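Side-chain contact in flavin-dependent monooxygenase, oxygenase subunit HsaA (Rhodococcus sp., PDB 2RFQ), which catalyses the flavin-dependent ortho-hydroxylation of the steroid-derived phenol 3-HSA during cholesterol breakdown, as the oxygenase component of a two-component monooxygenase: residues L98-Q101 against Q102-E105. Numbering follows the deposited sequence.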
loop_
_atom_site.group_PDB
_atom_site.type_symbol
_atom_site.label_atom_id
_atom_site.label_comp_id
_atom_site.label_asym_id
_atom_site.label_seq_id
_atom_site.Cartn_x
_atom_site.Cartn_y
_atom_site.Cartn_z
ATOM N N LEU A 98 -36.760 2.496 20.310
ATOM C CA LEU A 98 -36.250 1.921 21.546
ATOM C C LEU A 98 -36.624 2.762 22.764
ATOM O O LEU A 98 -36.612 2.253 23.890
ATOM C CB LEU A 98 -34.727 1.716 21.485
ATOM C CG LEU A 98 -34.162 0.906 20.306
ATOM C CD1 LEU A 98 -32.633 0.961 20.293
ATOM C CD2 LEU A 98 -34.624 -0.521 20.408
ATOM N N PHE A 99 -36.973 4.033 22.543
ATOM C CA PHE A 99 -37.416 4.894 23.636
ATOM C C PHE A 99 -38.792 4.426 24.120
ATOM O O PHE A 99 -39.469 3.620 23.462
ATOM C CB PHE A 99 -37.524 6.369 23.208
ATOM C CG PHE A 99 -36.203 7.115 23.162
ATOM C CD1 PHE A 99 -35.938 8.161 24.060
ATOM C CD2 PHE A 99 -35.258 6.823 22.171
ATOM C CE1 PHE A 99 -34.724 8.898 23.973
ATOM C CE2 PHE A 99 -34.048 7.545 22.091
ATOM C CZ PHE A 99 -33.788 8.588 22.978
ATOM N N SER A 100 -39.209 4.964 25.259
ATOM C CA SER A 100 -40.529 4.658 25.808
ATOM C C SER A 100 -41.622 4.936 24.775
ATOM O O SER A 100 -41.482 5.834 23.907
ATOM C CB SER A 100 -40.776 5.507 27.061
ATOM O OG SER A 100 -40.931 6.874 26.695
ATOM N N GLN A 101 -42.726 4.196 24.895
ATOM C CA GLN A 101 -43.887 4.430 24.061
ATOM C C GLN A 101 -44.323 5.894 24.149
ATOM O O GLN A 101 -44.732 6.497 23.145
ATOM C CB GLN A 101 -45.037 3.510 24.496
ATOM C CG GLN A 101 -46.330 3.741 23.742
ATOM C CD GLN A 101 -46.288 3.239 22.309
ATOM O OE1 GLN A 101 -45.551 2.305 21.980
ATOM N NE2 GLN A 101 -47.094 3.865 21.441
ATOM N N GLN A 102 -44.219 6.476 25.344
ATOM C CA GLN A 102 -44.665 7.854 25.548
ATOM C C GLN A 102 -43.808 8.819 24.750
ATOM O O GLN A 102 -44.323 9.763 24.158
ATOM C CB GLN A 102 -44.637 8.210 27.034
ATOM C CG GLN A 102 -45.210 9.577 27.357
ATOM C CD GLN A 102 -45.091 9.902 28.858
ATOM O OE1 GLN A 102 -44.806 9.016 29.686
ATOM N NE2 GLN A 102 -45.314 11.164 29.214
ATOM N N ALA A 103 -42.497 8.571 24.717
ATOM C CA ALA A 103 -41.584 9.408 23.919
ATOM C C ALA A 103 -41.921 9.319 22.419
ATOM O O ALA A 103 -41.965 10.331 21.714
ATOM C CB ALA A 103 -40.138 8.997 24.159
ATOM N N GLN A 104 -42.198 8.110 21.940
ATOM C CA GLN A 104 -42.599 7.944 20.527
ATOM C C GLN A 104 -43.906 8.672 20.230
ATOM O O GLN A 104 -44.048 9.286 19.186
ATOM C CB GLN A 104 -42.761 6.471 20.181
ATOM C CG GLN A 104 -41.483 5.666 20.291
ATOM C CD GLN A 104 -41.767 4.180 20.246
ATOM O OE1 GLN A 104 -42.389 3.692 19.302
ATOM N NE2 GLN A 104 -41.357 3.464 21.296
ATOM N N GLU A 105 -44.859 8.601 21.161
ATOM C CA GLU A 105 -46.106 9.336 21.031
ATOM C C GLU A 105 -45.840 10.856 21.003
ATOM O O GLU A 105 -46.431 11.585 20.201
ATOM C CB GLU A 105 -47.074 8.958 22.163
ATOM C CG GLU A 105 -48.370 9.784 22.174
ATOM C CD GLU A 105 -49.363 9.407 21.076
ATOM O OE1 GLU A 105 -49.336 8.251 20.589
ATOM O OE2 GLU A 105 -50.193 10.279 20.710
HETATM O O HOH W 1 -42.951 1.204 21.926
HETATM O O HOH W 2 -48.865 5.870 22.706
#
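Ser-100 O takes the amide N of Gln-104 at 3.1 Å and Gln-101 O that of Glu-105 at 2.9 Å, so the chain passes from an extended Phe-99 and Ser-100 straight into the first turn of helix 101-108. Serine suits the N-cap because its short hydroxyl can turn back on the helix: with OG between the backbone N and the carbonyl carbon (chi1 69°), Ser-100 OG accepts from Ala-103 N at 3.0 Å, and it also bonds to His-205 O. The small Ala-103 lets Phe-99 settle beside it, CB to CB at 3.8 Å, while the Phe-99 side chain touches Leu-170 and Leu-208 of two neighbouring strands. Gln-104 has the length to reach back past the cap. Its CG stands anti to the carbonyl carbon (chi1 -63°) and Gln-104 NE2 donates to Phe-99 O at 2.9 Å, approaching from above the carbonyl plane, while OE1 accepts from Trp-58 and Asn-224. The same NE2 also donates to a water held by Gln-101 OE1. Glutamine suits position 101 because its amide, on a chain bent at chi2, offers that acceptor and also a donor, NE2, to Gln-57 and to a second water shared with Glu-105 OE1. A leucine in place of Gln-104 would probably leave Phe-99 O, Trp-58 and Asn-224 without this amide and break the water link to Gln-101. Together this is a serine N-cap starting a short helix in the N-terminal region of an acyl-CoA dehydrogenase-like fold, with Ala-103 resting on strand 162-172 and Phe-99 on strands 162-172 and 207-209.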